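Local coordinates for protein phosphoribosylaminoimidazole-succinocarboxamide synthase (Ehrlichia chaffeensis str. Arkansas, PDB 3KRE) that catalyses the ATP-dependent joining of L-aspartate to a phosphoribosyl aminoimidazole carboxylate, giving SAICAR in de novo purine biosynthesis, at residues 111-116 with 196-201; 137-142 with 171-176; 32-37 with 45-50. All coordinates share one frame; numbering follows the deposited sequence.

Contact 1 (111-116 with 196-201); sequences EVVIRN and DFKLEF. With EDO (1,2-ethanediol), chain G; EDO (1,2-ethanediol), chain F.
One face of the Phe197 ring is covered by Ile114: CB stands over it, 4.1 Å from the ring centroid, as a CH-pi contact, and CD1 lies above the rim, while CD2 of Leu199 fills part of the edge in the ring plane. Phe197 places its CG between the backbone N and the carbonyl carbon (chi1 64°), which turns the ring beneath its cross-strand partner. CD1 of Ile114 also meets Leu199 CD1 at 3.9 Å. The Arg115 guanidinium carries Val113 CG1 over the centre of one face and a water at its edge; that water accepts from NH1 and donates to Asp196 OD2. The direct salt bridge from Arg115 NH1 to Asp196 OD2 is long, 3.7 Å, with the two planes almost perpendicular. Arg115 NE forms a salt bridge with Glu140, and Asp196 OD2 one with Arg224.

These residues sit on neighbouring antiparallel strands of the large central sheet. Val112 and Leu199 exchange both backbone bonds, as do Ile114 and Phe197, whereas Val113–Lys198 and Arg115–Asp196 are non-hydrogen-bonded pairs. Ile114 and Phe197 share a face with Val112 and Leu199, and on it Val112, Phe197 and Leu199 touch helix 166-189.

Glu111 OE2 rests against the carbon CE of Lys198 at 3.2 Å, beyond salt-bridge distance of NZ. Bends at chi2 and chi3 bring Lys198 NZ into salt bridges with Glu200 OE2 (3.0 Å) and Asp216; Lys144 also pairs with Glu200.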
loop_
_atom_site.group_PDB
_atom_site.type_symbol
_atom_site.label_atom_id
_atom_site.label_comp_id
_atom_site.label_asym_id
_atom_site.label_seq_id
_atom_site.Cartn_x
_atom_site.Cartn_y
_atom_site.Cartn_z
ATOM N N GLU A 111 0.721 -9.109 4.624
ATOM C CA GLU A 111 1.174 -8.012 3.768
ATOM C C GLU A 111 1.817 -8.695 2.571
ATOM O O GLU A 111 2.655 -9.578 2.756
ATOM C CB GLU A 111 2.199 -7.174 4.480
ATOM C CG GLU A 111 1.607 -6.462 5.669
ATOM C CD GLU A 111 2.552 -5.475 6.253
ATOM O OE1 GLU A 111 3.562 -5.904 6.852
ATOM O OE2 GLU A 111 2.277 -4.273 6.139
ATOM N N VAL A 112 1.401 -8.328 1.365
ATOM C CA VAL A 112 2.004 -8.865 0.159
ATOM C C VAL A 112 2.954 -7.799 -0.354
ATOM O O VAL A 112 2.540 -6.670 -0.627
ATOM C CB VAL A 112 0.944 -9.188 -0.900
ATOM C CG1 VAL A 112 1.594 -9.891 -2.076
ATOM C CG2 VAL A 112 -0.211 -10.034 -0.278
ATOM N N VAL A 113 4.232 -8.142 -0.461
ATOM C CA VAL A 113 5.218 -7.190 -0.960
ATOM C C VAL A 113 5.639 -7.653 -2.325
ATOM O O VAL A 113 6.000 -8.814 -2.485
ATOM C CB VAL A 113 6.438 -7.048 -0.022
ATOM C CG1 VAL A 113 7.487 -6.161 -0.668
ATOM C CG2 VAL A 113 6.008 -6.493 1.369
ATOM N N ILE A 114 5.549 -6.759 -3.303
ATOM C CA ILE A 114 5.897 -7.018 -4.685
ATOM C C ILE A 114 7.117 -6.151 -5.017
ATOM O O ILE A 114 7.087 -4.927 -4.847
ATOM C CB ILE A 114 4.732 -6.686 -5.660
ATOM C CG1 ILE A 114 3.469 -7.480 -5.311
ATOM C CG2 ILE A 114 5.132 -7.051 -7.057
ATOM C CD1 ILE A 114 2.610 -6.855 -4.223
ATOM N N ARG A 115 8.185 -6.784 -5.479
ATOM C CA ARG A 115 9.461 -6.077 -5.751
ATOM C C ARG A 115 9.861 -6.183 -7.219
ATOM O O ARG A 115 9.966 -7.303 -7.780
ATOM C CB ARG A 115 10.577 -6.663 -4.884
ATOM C CG ARG A 115 10.257 -6.804 -3.389
ATOM C CD ARG A 115 11.451 -7.266 -2.606
ATOM N NE ARG A 115 11.124 -7.439 -1.196
ATOM C CZ ARG A 115 11.149 -6.472 -0.279
ATOM N NH1 ARG A 115 11.510 -5.245 -0.590
ATOM N NH2 ARG A 115 10.847 -6.757 0.969
ATOM N N ASN A 116 10.120 -5.015 -7.825
ATOM C CA ASN A 116 10.645 -4.903 -9.172
ATOM C C ASN A 116 12.150 -4.676 -9.204
ATOM O O ASN A 116 12.830 -5.194 -10.075
ATOM C CB ASN A 116 9.907 -3.815 -9.946
ATOM C CG ASN A 116 8.444 -4.151 -10.133
ATOM O OD1 ASN A 116 8.123 -5.240 -10.580
ATOM N ND2 ASN A 116 7.562 -3.236 -9.771
ATOM N N ASP A 196 8.961 -1.046 -5.627
ATOM C CA ASP A 196 8.303 -2.108 -4.922
ATOM C C ASP A 196 7.070 -1.504 -4.267
ATOM O O ASP A 196 6.909 -0.290 -4.291
ATOM C CB ASP A 196 9.213 -2.805 -3.891
ATOM C CG ASP A 196 9.712 -1.887 -2.745
ATOM O OD1 ASP A 196 8.959 -1.059 -2.228
ATOM O OD2 ASP A 196 10.881 -2.036 -2.312
ATOM N N PHE A 197 6.211 -2.353 -3.727
ATOM C CA PHE A 197 5.041 -1.888 -2.993
ATOM C C PHE A 197 4.420 -2.996 -2.169
ATOM O O PHE A 197 4.761 -4.152 -2.353
ATOM C CB PHE A 197 4.002 -1.260 -3.938
ATOM C CG PHE A 197 3.410 -2.215 -4.929
ATOM C CD1 PHE A 197 2.122 -2.684 -4.769
ATOM C CD2 PHE A 197 4.111 -2.610 -6.029
ATOM C CE1 PHE A 197 1.558 -3.542 -5.698
ATOM C CE2 PHE A 197 3.544 -3.471 -6.986
ATOM C CZ PHE A 197 2.271 -3.939 -6.805
ATOM N N LYS A 198 3.576 -2.609 -1.198
ATOM C CA LYS A 198 2.930 -3.513 -0.272
ATOM C C LYS A 198 1.428 -3.387 -0.458
ATOM O O LYS A 198 0.882 -2.272 -0.542
ATOM C CB LYS A 198 3.313 -3.167 1.181
ATOM C CG LYS A 198 2.692 -4.044 2.285
ATOM C CD LYS A 198 1.297 -3.617 2.734
ATOM C CE LYS A 198 1.271 -2.450 3.772
ATOM N NZ LYS A 198 -0.031 -1.737 3.581
ATOM N N LEU A 199 0.755 -4.536 -0.492
ATOM C CA LEU A 199 -0.689 -4.636 -0.586
ATOM C C LEU A 199 -1.255 -5.387 0.612
ATOM O O LEU A 199 -0.589 -6.260 1.179
ATOM C CB LEU A 199 -1.093 -5.432 -1.833
ATOM C CG LEU A 199 -0.636 -4.869 -3.166
ATOM C CD1 LEU A 199 -1.112 -5.816 -4.301
ATOM C CD2 LEU A 199 -1.163 -3.405 -3.355
ATOM N N GLU A 200 -2.494 -5.066 0.970
ATOM C CA GLU A 200 -3.278 -5.843 1.911
ATOM C C GLU A 200 -4.633 -6.073 1.310
ATOM O O GLU A 200 -5.174 -5.195 0.614
ATOM C CB GLU A 200 -3.463 -5.083 3.242
ATOM C CG GLU A 200 -2.152 -4.921 3.976
ATOM C CD GLU A 200 -2.311 -4.141 5.265
ATOM O OE1 GLU A 200 -3.381 -4.244 5.914
ATOM O OE2 GLU A 200 -1.334 -3.467 5.638
ATOM N N PHE A 201 -5.189 -7.237 1.603
ATOM C CA PHE A 201 -6.490 -7.605 1.084
ATOM C C PHE A 201 -7.406 -7.967 2.236
ATOM O O PHE A 201 -6.950 -8.379 3.304
ATOM C CB PHE A 201 -6.361 -8.815 0.179
ATOM C CG PHE A 201 -5.639 -8.538 -1.151
ATOM C CD1 PHE A 201 -6.350 -8.290 -2.319
ATOM C CD2 PHE A 201 -4.249 -8.563 -1.213
ATOM C CE1 PHE A 201 -5.654 -8.049 -3.528
ATOM C CE2 PHE A 201 -3.583 -8.305 -2.430
ATOM C CZ PHE A 201 -4.290 -8.086 -3.551
HETATM C C1 EDO G . 6.909 -1.433 0.256
HETATM O O1 EDO G . 8.085 -0.698 -0.008
HETATM C C2 EDO G . 7.114 -2.134 1.587
HETATM O O2 EDO G . 7.998 -3.212 1.333
HETATM C C1 EDO F . 6.446 -6.199 6.361
HETATM O O1 EDO F . 6.071 -4.950 6.957
HETATM C C2 EDO F . 7.191 -5.898 5.088
HETATM O O2 EDO F . 8.397 -5.260 5.487
HETATM O O HOH W 1 12.400 -4.013 -3.089
#

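Contact 2 (137-142 with 171-176); sequences PIIEFY and KIKILS. With EDO (1,2-ethanediol), chain L.
Phe141 meets the helix by its rim: CZ abuts CG of Lys173 at 3.8 Å, with the lysine carbon close to the ring plane and the two side chains crossing at about a right angle. Ile172 CG2 approaches obliquely, 4.0 Å from Phe141 CE1, as its side chain and the phenylalanine slide past each other in opposite directions. One face of the ring is occupied from within its own strand by Ile139 CG2, above the rim.

Ile139 reaches the helix with the end of its longer branch. CG1 lies opposite the carbonyl carbon and chi2 is extended at 177°, bringing CD1 to 4.1 Å from Ser176 CB and 4.0 Å from the carbonyl O of Lys173. No hydrogen bond joins strand 137-142 to helix 171-176.

The arrangement is a helix laid across one face of an antiparallel sheet: the short axes pass 10.3 Å apart with 135° between their directions, and Ile139 and Phe141, two residues apart on the strand, both point at the helix. Val112 of the adjoining strand packs against Ile139 and Ser176, and Phe201 of strand 192-204 against Ile172, extending the same apolar layer.

Ser176 turns its hydroxyl back into the helix. OG donates to Ile172 O at 2.8 Å, and Ser176 N reaches the same oxygen at 2.9 Å from the opposite face of its carbonyl plane, so two bonds grip one acceptor. The hydroxyl is thus held in the helix, while CB, directed at the strand by the backbone, is the atom that meets Ile139. The Lys173 chain bends at chi3, about the CG-CD bond whose carbons meet the Phe141 ring, and its NZ forms a salt bridge with Glu155.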
loop_
_atom_site.group_PDB
_atom_site.type_symbol
_atom_site.label_atom_id
_atom_site.label_comp_id
_atom_site.label_asym_id
_atom_site.label_seq_id
_atom_site.Cartn_x
_atom_site.Cartn_y
_atom_site.Cartn_z
ATOM N N PRO A 137 9.203 -9.950 -11.348
ATOM C CA PRO A 137 8.910 -9.435 -9.982
ATOM C C PRO A 137 8.934 -10.512 -8.902
ATOM O O PRO A 137 8.537 -11.673 -9.141
ATOM C CB PRO A 137 7.487 -8.866 -10.090
ATOM C CG PRO A 137 7.208 -8.727 -11.543
ATOM C CD PRO A 137 8.128 -9.664 -12.304
ATOM N N ILE A 138 9.349 -10.108 -7.711
ATOM C CA ILE A 138 9.422 -10.977 -6.566
ATOM C C ILE A 138 8.358 -10.614 -5.521
ATOM O O ILE A 138 8.375 -9.529 -4.960
ATOM C CB ILE A 138 10.818 -10.932 -5.898
ATOM C CG1 ILE A 138 11.867 -11.431 -6.876
ATOM C CG2 ILE A 138 10.836 -11.810 -4.617
ATOM C CD1 ILE A 138 13.306 -11.260 -6.454
ATOM N N ILE A 139 7.492 -11.574 -5.238
ATOM C CA ILE A 139 6.492 -11.467 -4.227
ATOM C C ILE A 139 7.012 -12.116 -2.963
ATOM O O ILE A 139 7.509 -13.247 -3.001
ATOM C CB ILE A 139 5.212 -12.156 -4.624
ATOM C CG1 ILE A 139 4.590 -11.381 -5.778
ATOM C CG2 ILE A 139 4.225 -12.211 -3.420
ATOM C CD1 ILE A 139 3.347 -11.986 -6.334
ATOM N N GLU A 140 6.886 -11.393 -1.874
ATOM C CA GLU A 140 7.135 -11.921 -0.532
ATOM C C GLU A 140 5.929 -11.655 0.369
ATOM O O GLU A 140 5.281 -10.598 0.262
ATOM C CB GLU A 140 8.367 -11.266 0.050
ATOM C CG GLU A 140 9.727 -11.542 -0.650
ATOM C CD GLU A 140 10.896 -10.850 0.027
ATOM O OE1 GLU A 140 10.749 -9.661 0.371
ATOM O OE2 GLU A 140 11.950 -11.489 0.231
ATOM N N PHE A 141 5.645 -12.603 1.265
ATOM C CA PHE A 141 4.523 -12.504 2.192
ATOM C C PHE A 141 4.992 -12.277 3.613
ATOM O O PHE A 141 5.971 -12.888 4.035
ATOM C CB PHE A 141 3.710 -13.799 2.160
ATOM C CG PHE A 141 3.068 -14.071 0.846
ATOM C CD1 PHE A 141 1.944 -13.359 0.458
ATOM C CD2 PHE A 141 3.578 -15.047 -0.022
ATOM C CE1 PHE A 141 1.313 -13.620 -0.746
ATOM C CE2 PHE A 141 2.959 -15.288 -1.258
ATOM C CZ PHE A 141 1.826 -14.580 -1.616
ATOM N N TYR A 142 4.277 -11.413 4.354
ATOM C CA TYR A 142 4.589 -11.174 5.761
ATOM C C TYR A 142 3.328 -11.280 6.585
ATOM O O TYR A 142 2.269 -10.892 6.150
ATOM C CB TYR A 142 5.231 -9.807 5.957
ATOM C CG TYR A 142 6.507 -9.649 5.198
ATOM C CD1 TYR A 142 7.723 -9.820 5.826
ATOM C CD2 TYR A 142 6.497 -9.353 3.827
ATOM C CE1 TYR A 142 8.893 -9.697 5.144
ATOM C CE2 TYR A 142 7.668 -9.236 3.128
ATOM C CZ TYR A 142 8.879 -9.397 3.801
ATOM O OH TYR A 142 10.067 -9.286 3.111
ATOM N N LYS A 171 -4.762 -16.903 -6.331
ATOM C CA LYS A 171 -5.440 -15.674 -6.793
ATOM C C LYS A 171 -4.701 -14.413 -6.311
ATOM O O LYS A 171 -4.499 -13.475 -7.069
ATOM C CB LYS A 171 -6.883 -15.650 -6.319
ATOM C CG LYS A 171 -7.692 -14.442 -6.732
ATOM C CD LYS A 171 -8.083 -14.435 -8.197
ATOM C CE LYS A 171 -9.225 -13.419 -8.466
ATOM N NZ LYS A 171 -10.623 -13.903 -8.126
ATOM N N ILE A 172 -4.281 -14.408 -5.057
ATOM C CA ILE A 172 -3.638 -13.219 -4.508
ATOM C C ILE A 172 -2.346 -12.907 -5.257
ATOM O O ILE A 172 -1.992 -11.739 -5.471
ATOM C CB ILE A 172 -3.453 -13.338 -2.970
ATOM C CG1 ILE A 172 -3.389 -11.955 -2.325
ATOM C CG2 ILE A 172 -2.232 -14.119 -2.566
ATOM C CD1 ILE A 172 -3.593 -12.035 -0.817
ATOM N N LYS A 173 -1.659 -13.948 -5.708
ATOM C CA LYS A 173 -0.429 -13.736 -6.469
ATOM C C LYS A 173 -0.752 -13.203 -7.880
ATOM O O LYS A 173 -0.078 -12.282 -8.386
ATOM C CB LYS A 173 0.390 -15.013 -6.518
ATOM C CG LYS A 173 0.807 -15.486 -5.124
ATOM C CD LYS A 173 1.866 -16.603 -5.186
ATOM C CE LYS A 173 1.273 -17.909 -5.438
ATOM N NZ LYS A 173 2.382 -18.927 -5.646
ATOM N N ILE A 174 -1.784 -13.748 -8.493
ATOM C CA ILE A 174 -2.189 -13.300 -9.845
ATOM C C ILE A 174 -2.613 -11.816 -9.769
ATOM O O ILE A 174 -2.194 -10.969 -10.609
ATOM C CB ILE A 174 -3.337 -14.147 -10.395
ATOM C CG1 ILE A 174 -2.840 -15.561 -10.756
ATOM C CG2 ILE A 174 -4.009 -13.444 -11.596
ATOM C CD1 ILE A 174 -4.007 -16.565 -10.963
ATOM N N LEU A 175 -3.418 -11.494 -8.764
ATOM C CA LEU A 175 -3.909 -10.119 -8.581
ATOM C C LEU A 175 -2.752 -9.173 -8.299
ATOM O O LEU A 175 -2.726 -8.058 -8.832
ATOM C CB LEU A 175 -4.941 -10.036 -7.431
ATOM C CG LEU A 175 -6.292 -10.703 -7.680
ATOM C CD1 LEU A 175 -7.169 -10.690 -6.370
ATOM C CD2 LEU A 175 -7.059 -10.041 -8.877
ATOM N N SER A 176 -1.824 -9.600 -7.434
ATOM C CA SER A 176 -0.661 -8.783 -7.087
ATOM C C SER A 176 0.178 -8.465 -8.304
ATOM O O SER A 176 0.603 -7.309 -8.496
ATOM C CB SER A 176 0.168 -9.450 -5.956
ATOM O OG SER A 176 -0.588 -9.472 -4.761
HETATM C C1 EDO L . 7.285 -14.456 -11.168
HETATM O O1 EDO L . 7.513 -13.067 -11.489
HETATM C C2 EDO L . 8.613 -15.113 -10.780
HETATM O O2 EDO L . 9.400 -14.246 -9.916
#

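Contact 3 (32-37 with 45-50); sequences KAKIIF and VIQHFK. With EDO (1,2-ethanediol), chain K.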
loop_
_atom_site.group_PDB
_atom_site.type_symbol
_atom_site.label_atom_id
_atom_site.label_comp_id
_atom_site.label_asym_id
_atom_site.label_seq_id
_atom_site.Cartn_x
_atom_site.Cartn_y
_atom_site.Cartn_z
ATOM N N LYS A 32 -0.828 3.018 12.290
ATOM C CA LYS A 32 0.255 3.989 12.443
ATOM C C LYS A 32 -0.026 5.323 11.711
ATOM O O LYS A 32 0.362 6.401 12.232
ATOM C CB LYS A 32 1.602 3.361 12.095
ATOM C CG LYS A 32 2.126 2.485 13.244
ATOM C CD LYS A 32 3.424 1.784 12.905
ATOM C CE LYS A 32 3.238 0.329 12.511
ATOM N NZ LYS A 32 4.575 -0.310 12.332
ATOM N N ALA A 33 -0.760 5.258 10.586
ATOM C CA ALA A 33 -0.979 6.417 9.720
ATOM C C ALA A 33 -2.462 6.735 9.397
ATOM O O ALA A 33 -2.756 7.753 8.790
ATOM C CB ALA A 33 -0.204 6.214 8.431
ATOM N N LYS A 34 -3.388 5.861 9.766
ATOM C CA LYS A 34 -4.767 6.044 9.404
ATOM C C LYS A 34 -5.668 5.692 10.614
ATOM O O LYS A 34 -5.228 5.003 11.541
ATOM C CB LYS A 34 -5.124 5.150 8.202
ATOM C CG LYS A 34 -4.383 5.481 6.905
ATOM C CD LYS A 34 -4.853 4.634 5.713
ATOM C CE LYS A 34 -4.616 3.146 5.920
ATOM N NZ LYS A 34 -3.161 2.795 6.018
ATOM N N ILE A 35 -6.868 6.248 10.616
ATOM C CA ILE A 35 -7.928 5.920 11.569
ATOM C C ILE A 35 -9.104 5.441 10.741
ATOM O O ILE A 35 -9.410 6.031 9.704
ATOM C CB ILE A 35 -8.396 7.149 12.338
ATOM C CG1 ILE A 35 -7.254 7.805 13.120
ATOM C CG2 ILE A 35 -9.553 6.792 13.307
ATOM C CD1 ILE A 35 -7.659 9.211 13.631
ATOM N N ILE A 36 -9.735 4.356 11.172
ATOM C CA ILE A 36 -10.986 3.923 10.564
ATOM C C ILE A 36 -12.130 4.377 11.487
ATOM O O ILE A 36 -12.149 4.016 12.668
ATOM C CB ILE A 36 -11.017 2.413 10.383
ATOM C CG1 ILE A 36 -9.805 1.936 9.562
ATOM C CG2 ILE A 36 -12.362 1.976 9.795
ATOM C CD1 ILE A 36 -9.562 2.691 8.251
ATOM N N PHE A 37 -13.073 5.157 10.957
ATOM C CA PHE A 37 -14.236 5.600 11.719
ATOM C C PHE A 37 -15.489 4.879 11.287
ATOM O O PHE A 37 -15.708 4.610 10.094
ATOM C CB PHE A 37 -14.508 7.109 11.547
ATOM C CG PHE A 37 -13.478 8.005 12.197
ATOM C CD1 PHE A 37 -13.488 8.220 13.571
ATOM C CD2 PHE A 37 -12.519 8.659 11.437
ATOM C CE1 PHE A 37 -12.559 9.050 14.165
ATOM C CE2 PHE A 37 -11.553 9.489 12.045
ATOM C CZ PHE A 37 -11.584 9.685 13.401
ATOM N N VAL A 45 -17.297 2.227 6.247
ATOM C CA VAL A 45 -16.462 2.937 7.201
ATOM C C VAL A 45 -15.681 4.046 6.513
ATOM O O VAL A 45 -15.598 4.085 5.271
ATOM C CB VAL A 45 -15.538 1.968 7.967
ATOM C CG1 VAL A 45 -16.395 1.094 8.879
ATOM C CG2 VAL A 45 -14.619 1.137 7.028
ATOM N N ILE A 46 -15.160 4.978 7.316
ATOM C CA ILE A 46 -14.376 6.090 6.776
ATOM C C ILE A 46 -12.921 5.811 7.045
ATOM O O ILE A 46 -12.532 5.546 8.191
ATOM C CB ILE A 46 -14.779 7.455 7.395
ATOM C CG1 ILE A 46 -16.183 7.833 6.969
ATOM C CG2 ILE A 46 -13.735 8.586 7.041
ATOM C CD1 ILE A 46 -16.750 8.944 7.764
ATOM N N GLN A 47 -12.111 5.835 5.988
ATOM C CA GLN A 47 -10.676 5.726 6.128
ATOM C C GLN A 47 -10.130 7.143 6.157
ATOM O O GLN A 47 -10.290 7.881 5.186
ATOM C CB GLN A 47 -10.103 4.916 4.960
ATOM C CG GLN A 47 -8.630 4.610 5.037
ATOM C CD GLN A 47 -8.113 3.889 3.794
ATOM O OE1 GLN A 47 -8.202 4.392 2.680
ATOM N NE2 GLN A 47 -7.583 2.719 3.988
ATOM N N HIS A 48 -9.538 7.512 7.303
ATOM C CA HIS A 48 -9.083 8.867 7.574
ATOM C C HIS A 48 -7.556 8.835 7.644
ATOM O O HIS A 48 -6.958 8.066 8.436
ATOM C CB HIS A 48 -9.698 9.398 8.869
ATOM C CG HIS A 48 -9.151 10.723 9.307
ATOM N ND1 HIS A 48 -9.886 11.890 9.229
ATOM C CD2 HIS A 48 -7.955 11.065 9.847
ATOM C CE1 HIS A 48 -9.159 12.897 9.684
ATOM N NE2 HIS A 48 -7.978 12.428 10.058
ATOM N N PHE A 49 -6.930 9.634 6.775
ATOM C CA PHE A 49 -5.463 9.697 6.689
ATOM C C PHE A 49 -4.896 10.739 7.636
ATOM O O PHE A 49 -5.223 11.917 7.503
ATOM C CB PHE A 49 -5.030 9.968 5.239
ATOM C CG PHE A 49 -5.294 8.808 4.309
ATOM C CD1 PHE A 49 -4.236 7.991 3.846
ATOM C CD2 PHE A 49 -6.578 8.503 3.921
ATOM C CE1 PHE A 49 -4.519 6.920 2.973
ATOM C CE2 PHE A 49 -6.837 7.428 3.069
ATOM C CZ PHE A 49 -5.807 6.661 2.613
ATOM N N LYS A 50 -4.069 10.292 8.589
ATOM C CA LYS A 50 -3.340 11.178 9.469
ATOM C C LYS A 50 -2.044 11.708 8.853
ATOM O O LYS A 50 -1.594 11.275 7.788
ATOM C CB LYS A 50 -2.992 10.464 10.781
ATOM C CG LYS A 50 -4.185 9.940 11.541
ATOM C CD LYS A 50 -3.764 9.342 12.878
ATOM C CE LYS A 50 -3.151 7.973 12.762
ATOM N NZ LYS A 50 -2.517 7.545 14.078
HETATM C C1 EDO K . -4.920 14.609 10.928
HETATM O O1 EDO K . -5.646 13.471 11.400
HETATM C C2 EDO K . -3.685 14.908 11.796
HETATM O O2 EDO K . -2.599 13.939 11.706
#
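Strands 34-38 and 44-49 form a beta hairpin, and this contact runs along its antiparallel pairing. Ile35 and His48 exchange two backbone bonds, as do Phe37 and Ile46, and a fifth, from Lys50 N to Ala33 O, extends the pairing past the strand ends. On one face the edge of Phe37 is directed at the face of His48 in an offset edge-to-face pair, centroids 5.7 Å apart and planes at 89°. His48 NE2 bonds to an ethanediol hydroxyl at 2.9 Å, while ND1 is held by Glu99.

The other face carries Ile36 and Lys34, whose CD lies over the Phe49 ring, 3.9 Å from its centroid, in a CH-pi contact. Lysine bends at chi3 and chi4 take NZ onward to salt bridges with Glu217 and Asp216. Gln47 packs its CG against Lys34 CD at 3.8 Å, and its NE2 bonds to Asp216 O. At the two ends of the pairing, Ile35 CG1 packs on Lys50 CD at 3.8 Å and Ile36 CG2 meets Val45 CB at 3.7 Å.

Strand 27-30 pairs with the 34-38 side of the hairpin and strand 99-107 with the 44-49 side, while helix 67-84 touches Ala33 and Phe49.

All three contacts involve the large antiparallel sheet: contacts 1 and 3 pair its strands, and contact 2 packs a helix on one of its faces. Contact 3 closes first along the chain, as a local hairpin; contact 1 opens later and encloses contact 2, so that strand 133-143 and helix 166-189 lie in the excursion between its two strands. Contacts 1 and 2 have centres about 7 Å apart and touch: strands 110-115 and 133-143 are neighbours, Val113 N probably bonds to Glu140 O, and helix 166-189 leads directly into strand 192-204. Contact 3 lies about 20 Å from contact 1 and 25 Å from contact 2, centre to centre. Strand 99-107 connects its hairpin to the region backed by helix 166-189.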